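Local coordinates for protein putative dimetal phosphatase (PDB 2NXF) that probably hydrolyses ADP-ribose and CDP-alcohols such as CDP-choline at a dinuclear metal centre of the calcineurin-like phosphoesterase type, at residues 231-236 with 243-248; 251-256 with 274-279; 258-263 with 304-309. One frame throughout, in Å; residues are numbered along the deposited sequence. Where two conformers were deposited one is given.

In the fold
Contact 1 (231-236 with 243-248) comes first along the chain and closes before contact 2 (251-256 with 274-279) opens, whereas the segments of contacts 2 and 3 (258-263 with 304-309) alternate. Helix 245-253 serves both contact 1 and contact 2, whose centres are about 12 Å apart; His232 meets Asp274 and Glu246 meets Arg253. Strand 258-263 follows directly; Phe261 packs on Val231 and Val248, and its backbone pairs with Gln279. Contact 3, centred about 17 Å from contact 1 and 13 Å from contact 2, lies between the two mixed sheets. Together the three run from the helical layer through one sheet to the other, as in the metallophosphoesterase sandwich.

Contact 1. Residues 231-236 with 243-248; sequences VHPCAA and WNHEAV
Val231 and His245 carry most of this contact, with Val248 and Pro233 completing it. His245, in the first turn of helix 245-253, gives its ND1 proton to the carbonyl O of Val231. ND1 of His245 lies 3.0 Å from O of Val231. The bond is bent, 138° at the hydrogen, with the donor tilted from the carbonyl plane. The oxygen meets the imidazole at its edge. A chi1 of 70° sets CG between the backbone N and carbonyl carbon of His245, and brings the ring back beside the loop. The two CB atoms of Val231 and His245 are 3.9 Å apart, so the bond is backed by close side-chain contact.

Pro233 comes at the same imidazole obliquely, its CG 3.7 Å from CE1 of His245. Val248, about one turn further along the helix, is crossed by Val231 at about a right angle: CG1 of Val231 lies 3.9 Å from CB of Val248, and both methyls of Val248 also meet Val231. Val231 and Pro233 also touch Leu249, the next residue of the helix, while His280 of strand 279-282 touches Val231.

A type I turn from His232 to Ala235 follows, tied by the Cys234-Cys272 disulfide to strand 270-273. This is a loop packed on the start of a helix in the calcineurin-like fold, downstream of strand 222-227 and the zinc ligand His228.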
ATOM      1  N   VAL A 231      -5.545  -2.572   7.591  1.00 23.63           N
ATOM      2  CA  VAL A 231      -6.104  -2.125   8.875  1.00 23.17           C
ATOM      3  C   VAL A 231      -7.136  -3.083   9.474  1.00 23.44           C
ATOM      4  O   VAL A 231      -7.490  -2.950  10.644  1.00 22.96           O
ATOM      5  CB  VAL A 231      -6.698  -0.692   8.796  1.00 23.05           C
ATOM      6  CG1 VAL A 231      -5.613   0.355   8.409  1.00 24.27           C
ATOM      7  CG2 VAL A 231      -7.909  -0.653   7.814  1.00 23.46           C
ATOM      8  N   HIS A 232      -7.613  -4.064   8.706  1.00 23.60           N
ATOM      9  CA  HIS A 232      -8.620  -4.984   9.269  1.00 23.96           C
ATOM     10  C   HIS A 232      -7.967  -6.319   9.633  1.00 24.21           C
ATOM     11  O   HIS A 232      -7.377  -6.967   8.777  1.00 23.33           O
ATOM     12  CB  HIS A 232      -9.785  -5.203   8.298  1.00 24.46           C
ATOM     13  CG  HIS A 232     -11.031  -5.683   8.977  1.00 25.32           C
ATOM     14  ND1 HIS A 232     -11.055  -6.809   9.776  1.00 28.38           N
ATOM     15  CD2 HIS A 232     -12.288  -5.181   8.990  1.00 26.48           C
ATOM     16  CE1 HIS A 232     -12.279  -6.976  10.253  1.00 28.33           C
ATOM     17  NE2 HIS A 232     -13.046  -6.002   9.792  1.00 26.77           N
ATOM     18  N   PRO A 233      -8.063  -6.726  10.918  1.00 24.58           N
ATOM     19  CA  PRO A 233      -7.458  -7.989  11.333  1.00 24.82           C
ATOM     20  C   PRO A 233      -7.894  -9.239  10.546  1.00 25.34           C
ATOM     21  O   PRO A 233      -7.164 -10.235  10.551  1.00 25.86           O
ATOM     22  CB  PRO A 233      -7.884  -8.118  12.811  1.00 25.27           C
ATOM     23  CG  PRO A 233      -8.138  -6.744  13.247  1.00 26.24           C
ATOM     24  CD  PRO A 233      -8.694  -6.020  12.053  1.00 25.06           C
ATOM     25  N   CYS A 234      -9.070  -9.201   9.904  0.60 25.69           N
ATOM     26  CA  CYS A 234      -9.532 -10.338   9.074  0.60 26.72           C
ATOM     27  C   CYS A 234      -8.816 -10.421   7.733  0.60 25.83           C
ATOM     28  O   CYS A 234      -8.889 -11.447   7.050  0.60 25.13           O
ATOM     29  CB  CYS A 234     -11.053 -10.321   8.824  0.60 27.21           C
ATOM     30  SG  CYS A 234     -11.789  -8.762   8.236  0.60 33.83           S
ATOM     31  N   ALA A 235      -8.134  -9.340   7.364  1.00 25.07           N
ATOM     32  CA  ALA A 235      -7.549  -9.215   6.025  1.00 24.77           C
ATOM     33  C   ALA A 235      -6.036  -9.332   5.974  1.00 25.30           C
ATOM     34  O   ALA A 235      -5.452  -9.241   4.893  1.00 25.69           O
ATOM     35  CB  ALA A 235      -7.999  -7.887   5.367  1.00 25.12           C
ATOM     36  N   ALA A 236      -5.390  -9.533   7.123  1.00 24.86           N
ATOM     37  CA  ALA A 236      -3.923  -9.600   7.148  1.00 25.41           C
ATOM     38  C   ALA A 236      -3.458 -10.208   8.453  1.00 25.88           C
ATOM     39  O   ALA A 236      -4.189 -10.205   9.435  1.00 25.48           O
ATOM     40  CB  ALA A 236      -3.326  -8.220   7.003  1.00 26.34           C
ATOM     41  N   TRP A 243      -0.284   0.625  13.112  1.00 23.02           N
ATOM     42  CA  TRP A 243      -0.285   0.837  14.560  1.00 22.56           C
ATOM     43  C   TRP A 243      -1.656   1.213  15.140  1.00 22.64           C
ATOM     44  O   TRP A 243      -2.094   0.641  16.151  1.00 22.85           O
ATOM     45  CB  TRP A 243       0.722   1.923  14.952  1.00 23.75           C
ATOM     46  CG  TRP A 243       2.174   1.555  14.761  1.00 23.42           C
ATOM     47  CD1 TRP A 243       2.714   0.317  14.509  1.00 24.77           C
ATOM     48  CD2 TRP A 243       3.274   2.463  14.852  1.00 24.08           C
ATOM     49  NE1 TRP A 243       4.093   0.412  14.419  1.00 24.58           N
ATOM     50  CE2 TRP A 243       4.455   1.726  14.604  1.00 24.88           C
ATOM     51  CE3 TRP A 243       3.369   3.843  15.096  1.00 24.38           C
ATOM     52  CZ2 TRP A 243       5.740   2.317  14.632  1.00 23.59           C
ATOM     53  CZ3 TRP A 243       4.636   4.433  15.101  1.00 24.57           C
ATOM     54  CH2 TRP A 243       5.802   3.672  14.876  1.00 23.95           C
ATOM     55  N   ASN A 244      -2.321   2.166  14.489  1.00 22.96           N
ATOM     56  CA  ASN A 244      -3.634   2.605  14.951  1.00 23.77           C
ATOM     57  C   ASN A 244      -4.716   2.142  13.992  1.00 23.37           C
ATOM     58  O   ASN A 244      -5.602   2.903  13.630  1.00 23.86           O
ATOM     59  CB  ASN A 244      -3.677   4.131  15.222  1.00 23.50           C
ATOM     60  CG  ASN A 244      -3.384   4.965  13.982  1.00 23.86           C
ATOM     61  OD1 ASN A 244      -2.729   4.516  13.048  1.00 23.39           O
ATOM     62  ND2 ASN A 244      -3.864   6.213  13.992  1.00 25.46           N
ATOM     63  N   HIS A 245      -4.656   0.862  13.625  1.00 23.59           N
ATOM     64  CA  HIS A 245      -5.599   0.317  12.640  1.00 23.92           C
ATOM     65  C   HIS A 245      -7.060   0.519  13.083  1.00 24.27           C
ATOM     66  O   HIS A 245      -7.922   0.785  12.246  1.00 24.03           O
ATOM     67  CB  HIS A 245      -5.304  -1.170  12.354  1.00 24.15           C
ATOM     68  CG  HIS A 245      -5.629  -2.083  13.502  1.00 25.02           C
ATOM     69  ND1 HIS A 245      -6.743  -2.897  13.528  1.00 27.15           N
ATOM     70  CD2 HIS A 245      -4.996  -2.282  14.681  1.00 26.29           C
ATOM     71  CE1 HIS A 245      -6.774  -3.566  14.667  1.00 27.23           C
ATOM     72  NE2 HIS A 245      -5.727  -3.209  15.386  1.00 28.52           N
ATOM     73  N   GLU A 246      -7.338   0.409  14.381  1.00 24.35           N
ATOM     74  CA  GLU A 246      -8.715   0.517  14.864  1.00 25.16           C
ATOM     75  C   GLU A 246      -9.263   1.940  14.663  1.00 24.94           C
ATOM     76  O   GLU A 246     -10.461   2.125  14.406  1.00 24.18           O
ATOM     77  CB  GLU A 246      -8.806   0.070  16.327  1.00 26.51           C
ATOM     78  CG  GLU A 246     -10.211  -0.229  16.813  1.00 32.14           C
ATOM     79  CD  GLU A 246     -10.884  -1.398  16.077  1.00 37.24           C
ATOM     80  OE1 GLU A 246     -12.087  -1.285  15.768  1.00 41.06           O
ATOM     81  OE2 GLU A 246     -10.227  -2.423  15.810  1.00 38.89           O
ATOM     82  N   ALA A 247      -8.377   2.931  14.755  1.00 24.33           N
ATOM     83  CA  ALA A 247      -8.760   4.328  14.508  1.00 24.61           C
ATOM     84  C   ALA A 247      -9.213   4.502  13.063  1.00 24.83           C
ATOM     85  O   ALA A 247     -10.178   5.227  12.786  1.00 24.82           O
ATOM     86  CB  ALA A 247      -7.598   5.269  14.833  1.00 25.45           C
ATOM     87  N   VAL A 248      -8.542   3.799  12.153  1.00 23.51           N
ATOM     88  CA  VAL A 248      -8.927   3.822  10.731  1.00 24.23           C
ATOM     89  C   VAL A 248     -10.275   3.136  10.538  1.00 23.87           C
ATOM     90  O   VAL A 248     -11.160   3.677   9.862  1.00 23.93           O
ATOM     91  CB  VAL A 248      -7.874   3.176   9.822  1.00 24.27           C
ATOM     92  CG1 VAL A 248      -8.280   3.341   8.337  1.00 24.76           C
ATOM     93  CG2 VAL A 248      -6.521   3.848  10.026  1.00 25.11           C
TER

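Contact 2. Residues 251-256 with 274-279; sequences VLRSHQ and DSSGAQ
Helix 245-253, near Arg253, meets a type I beta turn, Asp274 to Gly277, with the CA atoms of Arg253 and Ser276 5.9 Å apart; the turn belongs to the hairpin joining strands 270-273 and 279-282 at the edge of a mixed sheet. Asp274 also forms an Asx turn, its OD2 accepting from the backbone N of Ser276 at 2.9 Å.

The principal link is a side-on, two-nitrogen salt bridge. NH2 of Arg253 reaches OD1 of Asp274 at 2.7 Å, almost in the guanidinium plane, while NE of Arg253 reaches OD2 of Asp274 at 3.2 Å. Both oxygens are met on their syn sides, though the two flat groups are twisted 31° apart. The arginine chain is extended from CG to NE, which carries the charged end past Ser276; on the way its CG passes 4.3 Å from CB of that serine.

Both groups have second partners: Glu246 pairs with NH1 of Arg253, and NE2 of His232 hydrogen-bonds to OD1 of Asp274. The carboxylate is thus fixed in rotation from several directions, and NE of Arg253 and the backbone N of Ser276 approach OD2 of Asp274 from opposite faces of its plane.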
ATOM      1  N   VAL A 251     -13.226   5.269  11.463  1.00 23.78           N
ATOM      2  CA  VAL A 251     -13.547   6.239  10.406  1.00 23.85           C
ATOM      3  C   VAL A 251     -14.304   5.555   9.253  1.00 24.02           C
ATOM      4  O   VAL A 251     -15.385   6.012   8.870  1.00 23.83           O
ATOM      5  CB  VAL A 251     -12.286   6.966   9.876  1.00 23.88           C
ATOM      6  CG1 VAL A 251     -12.622   7.832   8.644  1.00 24.59           C
ATOM      7  CG2 VAL A 251     -11.681   7.836  10.986  1.00 24.82           C
ATOM      8  N   LEU A 252     -13.780   4.438   8.762  1.00 24.33           N
ATOM      9  CA  LEU A 252     -14.396   3.756   7.614  1.00 24.11           C
ATOM     10  C   LEU A 252     -15.827   3.340   7.901  1.00 24.80           C
ATOM     11  O   LEU A 252     -16.704   3.478   7.035  1.00 24.55           O
ATOM     12  CB  LEU A 252     -13.589   2.528   7.212  1.00 24.36           C
ATOM     13  CG  LEU A 252     -12.118   2.754   6.865  1.00 22.96           C
ATOM     14  CD1 LEU A 252     -11.473   1.416   6.494  1.00 26.21           C
ATOM     15  CD2 LEU A 252     -11.955   3.811   5.753  1.00 24.32           C
ATOM     16  N   ARG A 253     -16.058   2.831   9.111  1.00 24.63           N
ATOM     17  CA  ARG A 253     -17.382   2.321   9.506  1.00 25.26           C
ATOM     18  C   ARG A 253     -18.452   3.416   9.616  1.00 25.54           C
ATOM     19  O   ARG A 253     -19.652   3.120   9.627  1.00 25.64           O
ATOM     20  CB  ARG A 253     -17.281   1.530  10.808  1.00 25.46           C
ATOM     21  CG  ARG A 253     -16.503   0.227  10.621  1.00 26.75           C
ATOM     22  CD  ARG A 253     -16.183  -0.448  11.943  1.00 29.13           C
ATOM     23  NE  ARG A 253     -15.583  -1.767  11.720  1.00 31.34           N
ATOM     24  CZ  ARG A 253     -14.778  -2.382  12.584  1.00 32.03           C
ATOM     25  NH1 ARG A 253     -14.450  -1.792  13.728  1.00 32.56           N
ATOM     26  NH2 ARG A 253     -14.300  -3.587  12.300  1.00 31.29           N
ATOM     27  N   SER A 254     -17.999   4.669   9.694  1.00 25.22           N
ATOM     28  CA  SER A 254     -18.861   5.850   9.757  1.00 26.67           C
ATOM     29  C   SER A 254     -19.396   6.300   8.399  1.00 26.01           C
ATOM     30  O   SER A 254     -20.236   7.204   8.337  1.00 26.59           O
ATOM     31  CB  SER A 254     -18.063   7.014  10.361  1.00 26.93           C
ATOM     32  OG  SER A 254     -17.836   6.763  11.741  1.00 32.93           O
ATOM     33  N   HIS A 255     -18.904   5.695   7.317  1.00 25.37           N
ATOM     34  CA  HIS A 255     -19.178   6.213   5.978  1.00 25.16           C
ATOM     35  C   HIS A 255     -19.596   5.151   4.973  1.00 25.08           C
ATOM     36  O   HIS A 255     -18.794   4.272   4.617  1.00 25.04           O
ATOM     37  CB  HIS A 255     -17.944   6.952   5.454  1.00 24.82           C
ATOM     38  CG  HIS A 255     -17.567   8.133   6.288  1.00 23.79           C
ATOM     39  ND1 HIS A 255     -18.265   9.319   6.248  1.00 25.39           N
ATOM     40  CD2 HIS A 255     -16.571   8.309   7.191  1.00 24.77           C
ATOM     41  CE1 HIS A 255     -17.722  10.176   7.098  1.00 26.37           C
ATOM     42  NE2 HIS A 255     -16.683   9.590   7.670  1.00 25.31           N
ATOM     43  N   GLN A 256     -20.833   5.285   4.480  1.00 25.60           N
ATOM     44  CA  GLN A 256     -21.348   4.359   3.471  1.00 26.33           C
ATOM     45  C   GLN A 256     -20.654   4.460   2.111  1.00 25.51           C
ATOM     46  O   GLN A 256     -20.748   3.529   1.292  1.00 25.94           O
ATOM     47  CB  GLN A 256     -22.874   4.465   3.334  1.00 26.98           C
ATOM     48  CG  GLN A 256     -23.611   3.800   4.495  1.00 32.17           C
ATOM     49  CD  GLN A 256     -24.850   3.023   4.063  1.00 37.76           C
ATOM     50  OE1 GLN A 256     -25.973   3.400   4.395  1.00 40.86           O
ATOM     51  NE2 GLN A 256     -24.646   1.927   3.321  1.00 41.38           N
ATOM     52  N   ASP A 274     -15.972  -6.280   6.014  1.00 30.09           N
ATOM     53  CA  ASP A 274     -16.288  -5.799   7.357  1.00 31.54           C
ATOM     54  C   ASP A 274     -17.798  -5.916   7.603  1.00 31.88           C
ATOM     55  O   ASP A 274     -18.568  -6.000   6.649  1.00 31.13           O
ATOM     56  CB  ASP A 274     -15.852  -4.343   7.548  1.00 32.28           C
ATOM     57  CG  ASP A 274     -16.026  -3.886   8.982  1.00 36.01           C
ATOM     58  OD1 ASP A 274     -15.196  -4.287   9.821  1.00 40.10           O
ATOM     59  OD2 ASP A 274     -17.018  -3.178   9.289  1.00 38.32           O
ATOM     60  N   SER A 275     -18.222  -5.907   8.867  1.00 33.20           N
ATOM     61  CA  SER A 275     -19.659  -5.905   9.177  1.00 34.53           C
ATOM     62  C   SER A 275     -20.413  -4.722   8.536  1.00 34.66           C
ATOM     63  O   SER A 275     -21.619  -4.819   8.287  1.00 34.92           O
ATOM     64  CB  SER A 275     -19.925  -5.976  10.694  1.00 34.59           C
ATOM     65  OG  SER A 275     -19.311  -4.893  11.381  1.00 38.16           O
ATOM     66  N   SER A 276     -19.694  -3.631   8.260  1.00 34.96           N
ATOM     67  CA  SER A 276     -20.238  -2.461   7.547  1.00 35.10           C
ATOM     68  C   SER A 276     -20.539  -2.732   6.065  1.00 34.91           C
ATOM     69  O   SER A 276     -21.298  -1.983   5.446  1.00 35.37           O
ATOM     70  CB  SER A 276     -19.272  -1.274   7.642  1.00 35.54           C
ATOM     71  OG  SER A 276     -18.133  -1.463   6.791  1.00 36.77           O
ATOM     72  N   GLY A 277     -19.938  -3.780   5.498  1.00 33.93           N
ATOM     73  CA  GLY A 277     -20.079  -4.083   4.067  1.00 32.76           C
ATOM     74  C   GLY A 277     -18.859  -3.692   3.237  1.00 31.86           C
ATOM     75  O   GLY A 277     -18.712  -4.128   2.091  1.00 32.44           O
ATOM     76  N   ALA A 278     -17.981  -2.876   3.811  1.00 30.63           N
ATOM     77  CA  ALA A 278     -16.752  -2.469   3.132  1.00 29.67           C
ATOM     78  C   ALA A 278     -15.849  -3.676   2.932  1.00 28.54           C
ATOM     79  O   ALA A 278     -15.705  -4.504   3.819  1.00 28.44           O
ATOM     80  CB  ALA A 278     -16.033  -1.408   3.916  1.00 29.99           C
ATOM     81  N   GLN A 279     -15.256  -3.769   1.753  1.00 26.68           N
ATOM     82  CA  GLN A 279     -14.360  -4.865   1.433  1.00 25.27           C
ATOM     83  C   GLN A 279     -12.923  -4.465   1.739  1.00 24.94           C
ATOM     84  O   GLN A 279     -12.482  -3.399   1.317  1.00 24.85           O
ATOM     85  CB  GLN A 279     -14.509  -5.189  -0.052  1.00 25.55           C
ATOM     86  CG  GLN A 279     -13.542  -6.190  -0.583  1.00 27.30           C
ATOM     87  CD  GLN A 279     -13.982  -7.597  -0.286  1.00 29.84           C
ATOM     88  OE1 GLN A 279     -15.099  -7.995  -0.646  1.00 29.56           O
ATOM     89  NE2 GLN A 279     -13.107  -8.375   0.366  1.00 29.71           N
TER

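Contact 3. Residues 258-263 with 304-309; sequences VLCFIA and DRMVMK
Met306, a selenomethionine, reaches out of strand 305-312 and sets its selenium against two residues of strand 258-263, Leu259 and Cys260. SE of Met306 lies 4.1 Å from SG of Cys260 and 4.2 Å from CD2 of Leu259, so one atom does the touching on its side and meets both neighbours. These are apolar contacts, and no hydrogen bond joins the two segments.

The orientation follows from the torsions. The Met306 chain leaves its strand nearly straight, CG anti to the backbone N (chi1 169°) and chi2 also extended, which carries SE toward the other strand before the chain bends at chi3 and turns CE aside. Leu259 crosses it obliquely and offers one branch, the CD2 methyl. SG of Cys260 meets the selenium from beside it, its CB-SG bond not aimed at SE.

Leu259 and Cys260 follow one another in sequence, yet the CB atoms of both face strand 305-312. The phi/psi of Leu259, -95/-55°, is far from extended and is consistent with this break in the usual alternation of a strand. The CA atoms of Leu259 and Met306 are still 8.9 Å apart, a spacing bridged by side chains rather than by strand pairing.

All three touching residues are buried. Leu301 of strand 295-301 packs on Leu259 and Met306, and Ile319 of strand 317-320 touches all three. Strand 258-263 runs parallel to both 222-227 and 279-282 within its own sheet, while 305-312 is antiparallel to its neighbours 295-301 and 317-320 in the facing one.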
ATOM      1  N   VAL A 258     -17.522   4.235   1.494  1.00 23.75           N
ATOM      2  CA  VAL A 258     -16.354   3.368   1.389  1.00 23.87           C
ATOM      3  C   VAL A 258     -16.721   2.092   0.610  1.00 24.29           C
ATOM      4  O   VAL A 258     -17.637   1.355   0.994  1.00 24.71           O
ATOM      5  CB  VAL A 258     -15.822   2.985   2.773  1.00 23.04           C
ATOM      6  CG1 VAL A 258     -14.629   2.023   2.644  1.00 23.52           C
ATOM      7  CG2 VAL A 258     -15.465   4.256   3.594  1.00 23.39           C
ATOM      8  N   LEU A 259     -15.995   1.857  -0.479  1.00 23.90           N
ATOM      9  CA  LEU A 259     -16.203   0.667  -1.287  1.00 24.71           C
ATOM     10  C   LEU A 259     -15.213  -0.389  -0.834  1.00 24.85           C
ATOM     11  O   LEU A 259     -15.601  -1.501  -0.462  1.00 25.20           O
ATOM     12  CB  LEU A 259     -16.054   0.980  -2.779  1.00 25.02           C
ATOM     13  CG  LEU A 259     -16.134  -0.216  -3.740  1.00 24.80           C
ATOM     14  CD1 LEU A 259     -17.471  -0.967  -3.651  1.00 25.78           C
ATOM     15  CD2 LEU A 259     -15.834   0.261  -5.162  1.00 25.34           C
ATOM     16  N   CYS A 260     -13.930  -0.030  -0.837  1.00 24.91           N
ATOM     17  CA  CYS A 260     -12.909  -0.992  -0.433  1.00 24.63           C
ATOM     18  C   CYS A 260     -11.674  -0.290   0.094  1.00 24.64           C
ATOM     19  O   CYS A 260     -11.438   0.897  -0.184  1.00 25.79           O
ATOM     20  CB  CYS A 260     -12.551  -1.902  -1.600  1.00 25.50           C
ATOM     21  SG  CYS A 260     -11.949  -1.026  -3.064  1.00 28.51           S
ATOM     22  N   PHE A 261     -10.895  -1.048   0.858  1.00 23.81           N
ATOM     23  CA  PHE A 261      -9.645  -0.596   1.408  1.00 23.88           C
ATOM     24  C   PHE A 261      -8.610  -1.597   0.919  1.00 24.46           C
ATOM     25  O   PHE A 261      -8.716  -2.789   1.205  1.00 24.59           O
ATOM     26  CB  PHE A 261      -9.737  -0.602   2.931  1.00 24.09           C
ATOM     27  CG  PHE A 261      -8.544   0.009   3.602  1.00 24.07           C
ATOM     28  CD1 PHE A 261      -8.571   1.341   4.021  1.00 25.74           C
ATOM     29  CD2 PHE A 261      -7.380  -0.740   3.776  1.00 24.53           C
ATOM     30  CE1 PHE A 261      -7.436   1.919   4.640  1.00 25.43           C
ATOM     31  CE2 PHE A 261      -6.253  -0.182   4.399  1.00 25.75           C
ATOM     32  CZ  PHE A 261      -6.280   1.153   4.820  1.00 26.55           C
ATOM     33  N   ILE A 262      -7.655  -1.116   0.135  1.00 24.05           N
ATOM     34  CA  ILE A 262      -6.712  -2.012  -0.567  1.00 24.14           C
ATOM     35  C   ILE A 262      -5.314  -1.736  -0.056  1.00 24.76           C
ATOM     36  O   ILE A 262      -4.877  -0.575   0.002  1.00 24.73           O
ATOM     37  CB  ILE A 262      -6.793  -1.794  -2.115  1.00 24.27           C
ATOM     38  CG1 ILE A 262      -8.190  -2.179  -2.628  1.00 23.47           C
ATOM     39  CG2 ILE A 262      -5.749  -2.631  -2.845  1.00 24.46           C
ATOM     40  CD1 ILE A 262      -8.478  -1.730  -4.077  1.00 25.85           C
ATOM     41  N   ALA A 263      -4.617  -2.798   0.347  1.00 24.52           N
ATOM     42  CA  ALA A 263      -3.294  -2.640   0.930  1.00 23.87           C
ATOM     43  C   ALA A 263      -2.328  -3.688   0.397  1.00 24.90           C
ATOM     44  O   ALA A 263      -2.749  -4.640  -0.254  1.00 25.01           O
ATOM     45  CB  ALA A 263      -3.382  -2.736   2.460  1.00 25.15           C
ATOM     46  N   ASP A 304     -22.718  -0.960 -10.960  1.00 26.28           N
ATOM     47  CA  ASP A 304     -23.358  -1.758  -9.914  1.00 26.11           C
ATOM     48  C   ASP A 304     -22.437  -2.679  -9.107  1.00 25.80           C
ATOM     49  O   ASP A 304     -22.862  -3.246  -8.095  1.00 25.86           O
ATOM     50  CB  ASP A 304     -24.515  -2.572 -10.511  1.00 26.15           C
ATOM     51  CG  ASP A 304     -24.046  -3.684 -11.439  1.00 27.89           C
ATOM     52  OD1 ASP A 304     -22.983  -3.562 -12.092  1.00 26.55           O
ATOM     53  OD2 ASP A 304     -24.767  -4.696 -11.522  1.00 31.56           O
ATOM     54  N   ARG A 305     -21.184  -2.814  -9.545  1.00 24.46           N
ATOM     55  CA  ARG A 305     -20.235  -3.731  -8.920  1.00 23.73           C
ATOM     56  C   ARG A 305     -18.818  -3.390  -9.330  1.00 23.68           C
ATOM     57  O   ARG A 305     -18.601  -2.706 -10.333  1.00 22.57           O
ATOM     58  CB  ARG A 305     -20.531  -5.170  -9.340  1.00 23.89           C
ATOM     59  CG  ARG A 305     -20.183  -5.467 -10.791  1.00 23.88           C
ATOM     60  CD  ARG A 305     -20.997  -6.613 -11.336  1.00 27.87           C
ATOM     61  NE  ARG A 305     -20.487  -7.039 -12.639  1.00 26.85           N
ATOM     62  CZ  ARG A 305     -20.785  -6.456 -13.799  1.00 28.53           C
ATOM     63  NH1 ARG A 305     -21.598  -5.406 -13.848  1.00 27.82           N
ATOM     64  NH2 ARG A 305     -20.272  -6.942 -14.928  1.00 28.42           N
HETATM   65  N   MSE A 306     -17.861  -3.875  -8.543  1.00 23.12           N
HETATM   66  CA  MSE A 306     -16.463  -3.847  -8.928  1.00 23.63           C
HETATM   67  C   MSE A 306     -16.018  -5.288  -9.097  1.00 24.29           C
HETATM   68  O   MSE A 306     -16.337  -6.145  -8.262  1.00 24.73           O
HETATM   69  CB  MSE A 306     -15.610  -3.172  -7.858  1.00 24.19           C
HETATM   70  CG  MSE A 306     -14.140  -3.349  -8.088  1.00 23.62           C
HETATM   71 SE   MSE A 306     -13.062  -2.473  -6.732  1.00 25.46          SE
HETATM   72  CE  MSE A 306     -11.844  -3.925  -6.428  1.00 28.64           C
ATOM     73  N   VAL A 307     -15.307  -5.556 -10.184  1.00 23.61           N
ATOM     74  CA  VAL A 307     -14.767  -6.900 -10.429  1.00 23.84           C
ATOM     75  C   VAL A 307     -13.253  -6.808 -10.480  1.00 24.78           C
ATOM     76  O   VAL A 307     -12.707  -5.979 -11.197  1.00 25.29           O
ATOM     77  CB  VAL A 307     -15.286  -7.494 -11.749  1.00 23.44           C
ATOM     78  CG1 VAL A 307     -14.648  -8.862 -11.982  1.00 24.26           C
ATOM     79  CG2 VAL A 307     -16.817  -7.582 -11.745  1.00 24.43           C
HETATM   80  N   MSE A 308     -12.569  -7.620  -9.676  1.00 24.74           N
HETATM   81  CA  MSE A 308     -11.120  -7.619  -9.700  1.00 25.07           C
HETATM   82  C   MSE A 308     -10.701  -8.948 -10.300  1.00 25.37           C
HETATM   83  O   MSE A 308     -11.097 -10.003  -9.792  1.00 25.66           O
HETATM   84  CB  MSE A 308     -10.542  -7.478  -8.293  1.00 24.83           C
HETATM   85  CG  MSE A 308      -9.001  -7.442  -8.286  1.00 25.89           C
HETATM   86 SE   MSE A 308      -8.215  -7.174  -6.528  1.00 26.00          SE
HETATM   87  CE  MSE A 308      -8.445  -8.975  -5.840  1.00 28.20           C
ATOM     88  N   LYS A 309      -9.922  -8.887 -11.382  1.00 24.87           N
ATOM     89  CA  LYS A 309      -9.419 -10.078 -12.062  1.00 24.78           C
ATOM     90  C   LYS A 309      -7.964 -10.281 -11.664  1.00 25.56           C
ATOM     91  O   LYS A 309      -7.089  -9.474 -12.026  1.00 25.58           O
ATOM     92  CB  LYS A 309      -9.547  -9.909 -13.583  1.00 25.64           C
ATOM     93  CG  LYS A 309     -10.983  -9.708 -14.104  1.00 27.07           C
ATOM     94  CD  LYS A 309     -11.888 -10.905 -13.846  1.00 31.62           C
ATOM     95  CE  LYS A 309     -11.509 -12.076 -14.732  1.00 33.45           C
ATOM     96  NZ  LYS A 309     -12.410 -13.242 -14.552  1.00 36.03           N
TER